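Local coordinates for ferric uptake regulation protein (PDB 2XIG), which probably acts as a global repressor of transcription, a homodimer that uses ferrous iron as cofactor to bind the operators of its target genes, at residues Gly40-Pro45 with Gly106-Phe111; Glu47-Ile52 with Ser62-Ile67; Val79-Thr82 with Gly86-Tyr89. The protein carries 2 engineered substitutions. All blocks are in the same frame, centred on the assembly; numbering follows the deposited sequence.

How the contacts relate
From the N terminus, the loop 40-45 opens contact 1, which closes only at 106-111, so that the whole of contacts 2 and 3 is nested within it. Contact 2 comes first, closing a short connection between helix 45-52 and helix 61-73 in the DNA-binding region; contact 3 follows in series and closes the short hairpin formed by strands 77-82 and 86-91. Contact 1 then ties this region to the dimerization region. Loop 40-45 borders both nested contacts: Leu43 packs on Ile48 of contact 2 and is joined through its backbone to Tyr89 of contact 3, while Ile108 touches Leu80.

Contact 1 of 3, residues Gly40-Pro45 with Gly106-Phe111; sequences GTHLSP and GKIIEF. With ZN (zinc ion), chain L.
The zinc site between what are, by family resemblance, the DNA-binding and dimerization regions sets His42, in the loop before helix 45-52, against Ile108 and Glu110 of strand 108-111. His42 NE2 binds the zinc ion at 2.2 Å, and Glu90, His97 and His99 complete the site. With CG anti to its carbonyl carbon (chi1 -57°), His42 directs its ring toward Ile108 and the metal. Over one face of the imidazole lies Ile108 CG2, 3.9 Å from the ring centroid and 26° off its normal, a CH-pi contact displaced toward the ND1-CE1 side. The CD1 end of Ile108 reaches back to His42 CB, so its two branches span the ring and the root of the side chain. Glu110 comes from another direction: its CG sits in the ring plane at the edge, 3.6 Å from His42 CE1, and its carboxylate stands nearly upright to the ring, the planes 84° apart. Glu110 OE2 approaches His42 CE1 to 3.2 Å but is engaged in a salt bridge with Lys94 and does not bind this zinc. At the ND1 edge, in the ring plane, a water takes the remaining N-H at 2.6 Å from His42 ND1, donates to Ile108 O at 3.1 Å and also hydrogen-bonds Thr41 OG1. A second water accepts from Ile108 N at 3.1 Å and meets Thr41 OG1. Metal at NE2 and water at ND1 thus restrain the rotation of the ring. A zinc shared between His42 and Glu90 of the DNA-binding region and His97 and His99 of the dimerization region typifies the hinge site of Fur-family repressors.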
loop_
_atom_site.group_PDB
_atom_site.type_symbol
_atom_site.label_atom_id
_atom_site.label_comp_id
_atom_site.label_asym_id
_atom_site.label_seq_id
_atom_site.Cartn_x
_atom_site.Cartn_y
_atom_site.Cartn_z
ATOM N N GLY C 40 25.036 -5.509 -14.515
ATOM C CA GLY C 40 24.481 -6.846 -14.432
ATOM C C GLY C 40 23.162 -6.879 -13.682
ATOM O O GLY C 40 22.607 -7.946 -13.434
ATOM N N THR C 41 22.650 -5.706 -13.319
ATOM C CA THR C 41 21.402 -5.645 -12.565
ATOM C C THR C 41 20.403 -4.662 -13.206
ATOM O O THR C 41 20.557 -4.290 -14.370
ATOM C CB THR C 41 21.689 -5.326 -11.077
ATOM O OG1 THR C 41 20.483 -5.428 -10.302
ATOM C CG2 THR C 41 22.326 -3.948 -10.926
ATOM N N HIS C 42 19.370 -4.268 -12.469
ATOM C CA HIS C 42 18.434 -3.260 -12.964
ATOM C C HIS C 42 18.600 -2.023 -12.101
ATOM O O HIS C 42 18.566 -2.114 -10.885
ATOM C CB HIS C 42 16.991 -3.748 -12.896
ATOM C CG HIS C 42 16.740 -5.022 -13.640
ATOM N ND1 HIS C 42 17.293 -6.220 -13.253
ATOM C CD2 HIS C 42 15.976 -5.290 -14.726
ATOM C CE1 HIS C 42 16.895 -7.171 -14.078
ATOM N NE2 HIS C 42 16.086 -6.634 -14.973
ATOM N N LEU C 43 18.770 -0.866 -12.724
ATOM C CA LEU C 43 19.178 0.326 -11.983
ATOM C C LEU C 43 18.072 1.367 -11.859
ATOM O O LEU C 43 17.308 1.584 -12.791
ATOM C CB LEU C 43 20.404 0.959 -12.647
ATOM C CG LEU C 43 21.686 0.123 -12.630
ATOM C CD1 LEU C 43 22.811 0.860 -13.354
ATOM C CD2 LEU C 43 22.091 -0.216 -11.201
ATOM N N SER C 44 17.995 2.017 -10.699
ATOM C CA SER C 44 17.088 3.140 -10.528
ATOM C C SER C 44 17.719 4.400 -11.105
ATOM O O SER C 44 18.936 4.484 -11.242
ATOM C CB SER C 44 16.787 3.355 -9.037
ATOM O OG SER C 44 17.961 3.768 -8.367
ATOM N N PRO C 45 16.893 5.396 -11.446
ATOM C CA PRO C 45 17.440 6.680 -11.887
ATOM C C PRO C 45 18.445 7.264 -10.886
ATOM O O PRO C 45 19.450 7.833 -11.309
ATOM C CB PRO C 45 16.198 7.564 -11.991
ATOM C CG PRO C 45 15.090 6.606 -12.274
ATOM C CD PRO C 45 15.419 5.383 -11.466
ATOM N N GLY C 106 13.874 -6.132 -2.392
ATOM C CA GLY C 106 13.768 -5.461 -3.677
ATOM C C GLY C 106 14.620 -6.062 -4.782
ATOM O O GLY C 106 14.620 -5.575 -5.914
ATOM N N LYS C 107 15.352 -7.120 -4.455
ATOM C CA LYS C 107 16.189 -7.810 -5.434
ATOM C C LYS C 107 15.374 -8.286 -6.634
ATOM O O LYS C 107 14.250 -8.755 -6.477
ATOM C CB LYS C 107 16.861 -9.006 -4.758
ATOM C CG LYS C 107 17.538 -9.990 -5.678
ATOM C CD LYS C 107 17.944 -11.236 -4.908
ATOM C CE LYS C 107 18.787 -10.859 -3.706
ATOM N NZ LYS C 107 19.119 -12.035 -2.871
ATOM N N ILE C 108 15.956 -8.184 -7.831
ATOM C CA ILE C 108 15.286 -8.633 -9.047
ATOM C C ILE C 108 16.036 -9.811 -9.637
ATOM O O ILE C 108 17.258 -9.772 -9.784
ATOM C CB ILE C 108 15.171 -7.504 -10.098
ATOM C CG1 ILE C 108 14.268 -6.382 -9.581
ATOM C CG2 ILE C 108 14.641 -8.054 -11.432
ATOM C CD1 ILE C 108 14.516 -5.046 -10.250
ATOM N N ILE C 109 15.300 -10.871 -9.942
ATOM C CA ILE C 109 15.874 -12.061 -10.547
ATOM C C ILE C 109 15.238 -12.245 -11.923
ATOM O O ILE C 109 14.018 -12.211 -12.052
ATOM C CB ILE C 109 15.621 -13.309 -9.676
ATOM C CG1 ILE C 109 16.387 -13.202 -8.354
ATOM C CG2 ILE C 109 16.014 -14.582 -10.413
ATOM C CD1 ILE C 109 16.018 -14.276 -7.352
ATOM N N GLU C 110 16.065 -12.410 -12.952
ATOM C CA GLU C 110 15.559 -12.603 -14.309
ATOM C C GLU C 110 15.312 -14.082 -14.572
ATOM O O GLU C 110 16.036 -14.929 -14.067
ATOM C CB GLU C 110 16.581 -12.093 -15.328
ATOM C CG GLU C 110 17.003 -10.642 -15.152
ATOM C CD GLU C 110 18.107 -10.242 -16.129
ATOM O OE1 GLU C 110 18.538 -11.100 -16.926
ATOM O OE2 GLU C 110 18.545 -9.077 -16.103
ATOM N N PHE C 111 14.299 -14.400 -15.371
ATOM C CA PHE C 111 14.108 -15.787 -15.778
ATOM C C PHE C 111 13.494 -15.878 -17.158
ATOM O O PHE C 111 12.755 -14.999 -17.580
ATOM C CB PHE C 111 13.265 -16.577 -14.757
ATOM C CG PHE C 111 11.799 -16.218 -14.747
ATOM C CD1 PHE C 111 11.326 -15.209 -13.921
ATOM C CD2 PHE C 111 10.896 -16.893 -15.554
ATOM C CE1 PHE C 111 9.984 -14.874 -13.898
ATOM C CE2 PHE C 111 9.552 -16.569 -15.539
ATOM C CZ PHE C 111 9.094 -15.552 -14.704
HETATM ZN ZN ZN L . 15.096 -7.380 -16.771
HETATM O O HOH W 1 18.659 -6.715 -7.988
HETATM O O HOH W 2 18.717 -7.586 -11.493
#

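Contact 2 of 3, residues Glu47-Ile52 with Ser62-Ile67; sequences EITHSI and SSVYRI
No flat group enters the meeting of Val64 with Ile48, Thr49 and Ile52; the guanidinium of Arg66, with Ser62 O 4.1 Å above one face near its rim, belongs to another side of helix 61-73. The contact is a single valine set against three side chains of helix 45-52. Val64 places CG1 anti to its backbone N (chi1 172°), which sends the two methyls to different neighbours. CG1 meets Ile48 CG2 at 4.0 Å, the two side chains inclined to each other, whereas CG2 lies 4.0 Å from Ile52 CD1, where the isoleucine runs past the valine in the opposite sense. Between these two contacts Thr49 offers OG1, 3.6 Å from Val64 CG2. This hydroxyl is turned beside its own backbone N (chi1 -59°) and is hydrogen-bonded to Pro45 O one turn back, so a buried polar atom is satisfied within its own helix while its flank serves apolar packing. The segment axes pass 10.0 Å apart at 115°, and Thr49 and Val64 have the closest CA atoms, 6.6 Å apart. Such a steep crossing is consistent with the helix-turn-helix pair of a winged-helix domain, in which helix 61-73 would be the recognition helix. Helix 27-38 packs against the two isoleucines, with Leu36 against Ile48 and Val32 against Ile52, and Leu68 of helix 61-73 also covers Ile48.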
loop_
_atom_site.group_PDB
_atom_site.type_symbol
_atom_site.label_atom_id
_atom_site.label_comp_id
_atom_site.label_asym_id
_atom_site.label_seq_id
_atom_site.Cartn_x
_atom_site.Cartn_y
_atom_site.Cartn_z
ATOM N N GLU C 47 20.502 5.616 -8.859
ATOM C CA GLU C 47 21.763 4.887 -8.978
ATOM C C GLU C 47 22.522 5.259 -10.246
ATOM O O GLU C 47 23.747 5.371 -10.251
ATOM C CB GLU C 47 21.504 3.385 -8.987
ATOM C CG GLU C 47 20.913 2.843 -7.720
ATOM C CD GLU C 47 20.713 1.350 -7.807
ATOM O OE1 GLU C 47 19.892 0.902 -8.640
ATOM O OE2 GLU C 47 21.382 0.629 -7.038
ATOM N N ILE C 48 21.787 5.423 -11.339
ATOM C CA ILE C 48 22.397 5.853 -12.586
ATOM C C ILE C 48 23.029 7.230 -12.413
ATOM O O ILE C 48 24.126 7.492 -12.912
ATOM C CB ILE C 48 21.362 5.853 -13.736
ATOM C CG1 ILE C 48 20.933 4.419 -14.047
ATOM C CG2 ILE C 48 21.919 6.528 -14.982
ATOM C CD1 ILE C 48 19.613 4.319 -14.812
ATOM N N THR C 49 22.342 8.104 -11.681
ATOM C CA THR C 49 22.846 9.449 -11.438
ATOM C C THR C 49 24.124 9.374 -10.610
ATOM O O THR C 49 25.103 10.054 -10.916
ATOM C CB THR C 49 21.794 10.322 -10.721
ATOM O OG1 THR C 49 20.608 10.388 -11.524
ATOM C CG2 THR C 49 22.317 11.740 -10.476
ATOM N N HIS C 50 24.107 8.539 -9.571
ATOM C CA HIS C 50 25.288 8.322 -8.737
ATOM C C HIS C 50 26.495 8.012 -9.625
ATOM O O HIS C 50 27.556 8.608 -9.476
ATOM C CB HIS C 50 25.075 7.157 -7.753
ATOM C CG HIS C 50 24.368 7.531 -6.479
ATOM N ND1 HIS C 50 24.851 8.484 -5.606
ATOM C CD2 HIS C 50 23.236 7.043 -5.911
ATOM C CE1 HIS C 50 24.037 8.583 -4.567
ATOM N NE2 HIS C 50 23.048 7.722 -4.728
ATOM N N SER C 51 26.330 7.055 -10.538
ATOM C CA SER C 51 27.430 6.639 -11.409
ATOM C C SER C 51 27.938 7.776 -12.305
ATOM O O SER C 51 29.146 8.000 -12.434
ATOM C CB SER C 51 27.000 5.450 -12.271
ATOM O OG SER C 51 26.517 4.397 -11.460
ATOM N N ILE C 52 27.003 8.488 -12.924
ATOM C CA ILE C 52 27.339 9.601 -13.809
ATOM C C ILE C 52 28.063 10.731 -13.066
ATOM O O ILE C 52 28.976 11.361 -13.603
ATOM C CB ILE C 52 26.080 10.147 -14.508
ATOM C CG1 ILE C 52 25.590 9.143 -15.551
ATOM C CG2 ILE C 52 26.361 11.502 -15.145
ATOM C CD1 ILE C 52 24.314 9.554 -16.213
ATOM N N SER C 62 17.188 15.499 -12.747
ATOM C CA SER C 62 16.199 15.856 -13.776
ATOM C C SER C 62 16.724 15.595 -15.184
ATOM O O SER C 62 15.967 15.199 -16.074
ATOM C CB SER C 62 15.761 17.318 -13.653
ATOM O OG SER C 62 16.864 18.192 -13.780
ATOM N N SER C 63 18.019 15.809 -15.393
ATOM C CA SER C 63 18.584 15.576 -16.723
ATOM C C SER C 63 18.614 14.081 -17.030
ATOM O O SER C 63 18.373 13.665 -18.170
ATOM C CB SER C 63 19.963 16.237 -16.888
ATOM O OG SER C 63 20.976 15.545 -16.179
ATOM N N VAL C 64 18.873 13.270 -16.005
ATOM C CA VAL C 64 18.886 11.820 -16.176
ATOM C C VAL C 64 17.500 11.265 -16.498
ATOM O O VAL C 64 17.362 10.416 -17.383
ATOM C CB VAL C 64 19.524 11.101 -14.973
ATOM C CG1 VAL C 64 19.333 9.592 -15.100
ATOM C CG2 VAL C 64 21.010 11.457 -14.893
ATOM N N TYR C 65 16.476 11.765 -15.813
ATOM C CA TYR C 65 15.105 11.364 -16.116
ATOM C C TYR C 65 14.749 11.668 -17.561
ATOM O O TYR C 65 14.198 10.815 -18.255
ATOM C CB TYR C 65 14.088 12.041 -15.181
ATOM C CG TYR C 65 13.758 11.210 -13.962
ATOM C CD1 TYR C 65 12.635 10.395 -13.935
ATOM C CD2 TYR C 65 14.592 11.218 -12.850
ATOM C CE1 TYR C 65 12.341 9.619 -12.817
ATOM C CE2 TYR C 65 14.311 10.448 -11.744
ATOM C CZ TYR C 65 13.188 9.657 -11.728
ATOM O OH TYR C 65 12.915 8.903 -10.614
ATOM N N ARG C 66 15.052 12.886 -18.002
ATOM C CA ARG C 66 14.777 13.284 -19.377
ATOM C C ARG C 66 15.444 12.329 -20.378
ATOM O O ARG C 66 14.816 11.877 -21.334
ATOM C CB ARG C 66 15.249 14.716 -19.619
ATOM C CG ARG C 66 15.025 15.210 -21.032
ATOM C CD ARG C 66 15.489 16.662 -21.192
ATOM N NE ARG C 66 15.032 17.459 -20.061
ATOM C CZ ARG C 66 15.831 18.069 -19.192
ATOM N NH1 ARG C 66 17.147 18.022 -19.337
ATOM N NH2 ARG C 66 15.305 18.750 -18.188
ATOM N N ILE C 67 16.719 12.034 -20.145
ATOM C CA ILE C 67 17.453 11.061 -20.950
ATOM C C ILE C 67 16.798 9.676 -20.929
ATOM O O ILE C 67 16.641 9.042 -21.982
ATOM C CB ILE C 67 18.921 10.954 -20.479
ATOM C CG1 ILE C 67 19.708 12.200 -20.897
ATOM C CG2 ILE C 67 19.571 9.676 -21.018
ATOM C CD1 ILE C 67 21.095 12.267 -20.307
#

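Contact 3 of 3, residues Val79-Thr82 with Gly86-Tyr89; sequences VLET and GRRY
Residues Val79-Thr82 and Gly86-Tyr89 run antiparallel, Leu80 and Arg88 forming a hydrogen-bonded pair through Leu80 N to Arg88 O at 2.8 Å and Arg88 N to Leu80 O at 2.9 Å. Toward the turn, Thr82 N bonds to Gly86 O at 3.1 Å, and the return bond from Gly86 N to Thr82 O is weak. On the face carrying Val79, Glu81, Arg87 and Tyr89, Val79 CG2 lies over the tyrosine ring, 4.0 Å from its centroid and 20° off the normal. Glu81 and Arg87 lie side by side, pointing the same way, and Glu81 OE2 forms a salt bridge with Arg87 NH1 at 3.0 Å, the carboxylate and guanidinium planes 45° apart. A bend at chi3 (84°) turns the guanidinium across the valine, where Arg87 NE makes a weak, nearly straight bond to Tyr89 OH at 3.4 Å, in the guanidinium plane. On the other face, Leu80 packs on His99 and Arg88 on His42, both zinc ligands. This hairpin, consistent with the wing of a winged-helix domain, sets an ion pair beside a valine-tyrosine contact on one face and backs the metal site with the other; the salt bridge would probably offset part of the charge of Arg87.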
loop_
_atom_site.group_PDB
_atom_site.type_symbol
_atom_site.label_atom_id
_atom_site.label_comp_id
_atom_site.label_asym_id
_atom_site.label_seq_id
_atom_site.Cartn_x
_atom_site.Cartn_y
_atom_site.Cartn_z
ATOM N N VAL C 79 12.125 -0.596 -19.057
ATOM C CA VAL C 79 11.774 -0.245 -17.673
ATOM C C VAL C 79 10.951 -1.350 -16.995
ATOM O O VAL C 79 10.106 -1.995 -17.621
ATOM C CB VAL C 79 11.021 1.118 -17.598
ATOM C CG1 VAL C 79 9.673 1.036 -18.307
ATOM C CG2 VAL C 79 10.847 1.569 -16.152
ATOM N N LEU C 80 11.233 -1.579 -15.716
ATOM C CA LEU C 80 10.482 -2.516 -14.882
ATOM C C LEU C 80 9.882 -1.675 -13.765
ATOM O O LEU C 80 10.614 -0.983 -13.073
ATOM C CB LEU C 80 11.432 -3.555 -14.281
ATOM C CG LEU C 80 10.899 -4.615 -13.306
ATOM C CD1 LEU C 80 9.817 -5.472 -13.952
ATOM C CD2 LEU C 80 12.034 -5.484 -12.775
ATOM N N GLU C 81 8.563 -1.701 -13.609
ATOM C CA GLU C 81 7.931 -0.932 -12.534
ATOM C C GLU C 81 7.302 -1.852 -11.490
ATOM O O GLU C 81 6.547 -2.758 -11.837
ATOM C CB GLU C 81 6.850 -0.005 -13.096
ATOM C CG GLU C 81 7.227 0.691 -14.391
ATOM C CD GLU C 81 6.107 1.564 -14.935
ATOM O OE1 GLU C 81 5.885 1.540 -16.166
ATOM O OE2 GLU C 81 5.451 2.271 -14.136
ATOM N N THR C 82 7.625 -1.630 -10.218
ATOM C CA THR C 82 6.825 -2.184 -9.124
ATOM C C THR C 82 6.754 -1.179 -7.978
ATOM O O THR C 82 7.622 -0.315 -7.844
ATOM C CB THR C 82 7.352 -3.546 -8.582
ATOM O OG1 THR C 82 8.463 -3.336 -7.699
ATOM C CG2 THR C 82 7.746 -4.493 -9.722
ATOM N N GLY C 86 10.050 0.444 -7.223
ATOM C CA GLY C 86 9.892 1.639 -8.032
ATOM C C GLY C 86 10.249 1.315 -9.470
ATOM O O GLY C 86 10.149 0.158 -9.886
ATOM N N ARG C 87 10.670 2.324 -10.225
ATOM C CA ARG C 87 11.057 2.123 -11.622
ATOM C C ARG C 87 12.529 1.756 -11.699
ATOM O O ARG C 87 13.371 2.415 -11.093
ATOM C CB ARG C 87 10.777 3.374 -12.459
ATOM C CG ARG C 87 9.300 3.637 -12.714
ATOM C CD ARG C 87 9.071 4.967 -13.441
ATOM N NE ARG C 87 9.228 4.851 -14.890
ATOM C CZ ARG C 87 8.219 4.695 -15.744
ATOM N NH1 ARG C 87 6.975 4.636 -15.295
ATOM N NH2 ARG C 87 8.452 4.598 -17.045
ATOM N N ARG C 88 12.842 0.693 -12.432
ATOM C CA ARG C 88 14.228 0.314 -12.620
ATOM C C ARG C 88 14.489 0.004 -14.094
ATOM O O ARG C 88 13.598 -0.450 -14.798
ATOM C CB ARG C 88 14.612 -0.853 -11.708
ATOM C CG ARG C 88 14.776 -0.404 -10.251
ATOM C CD ARG C 88 15.333 -1.470 -9.349
ATOM N NE ARG C 88 16.259 -0.897 -8.371
ATOM C CZ ARG C 88 15.892 -0.117 -7.359
ATOM N NH1 ARG C 88 14.619 0.185 -7.188
ATOM N NH2 ARG C 88 16.800 0.363 -6.517
ATOM N N TYR C 89 15.708 0.275 -14.535
ATOM C CA TYR C 89 16.016 0.282 -15.965
ATOM C C TYR C 89 17.112 -0.700 -16.340
ATOM O O TYR C 89 17.995 -1.013 -15.537
ATOM C CB TYR C 89 16.435 1.691 -16.404
ATOM C CG TYR C 89 15.314 2.707 -16.374
ATOM C CD1 TYR C 89 14.584 2.990 -17.516
ATOM C CD2 TYR C 89 14.983 3.385 -15.200
ATOM C CE1 TYR C 89 13.561 3.915 -17.501
ATOM C CE2 TYR C 89 13.955 4.306 -15.172
ATOM C CZ TYR C 89 13.249 4.567 -16.325
ATOM O OH TYR C 89 12.227 5.479 -16.313
#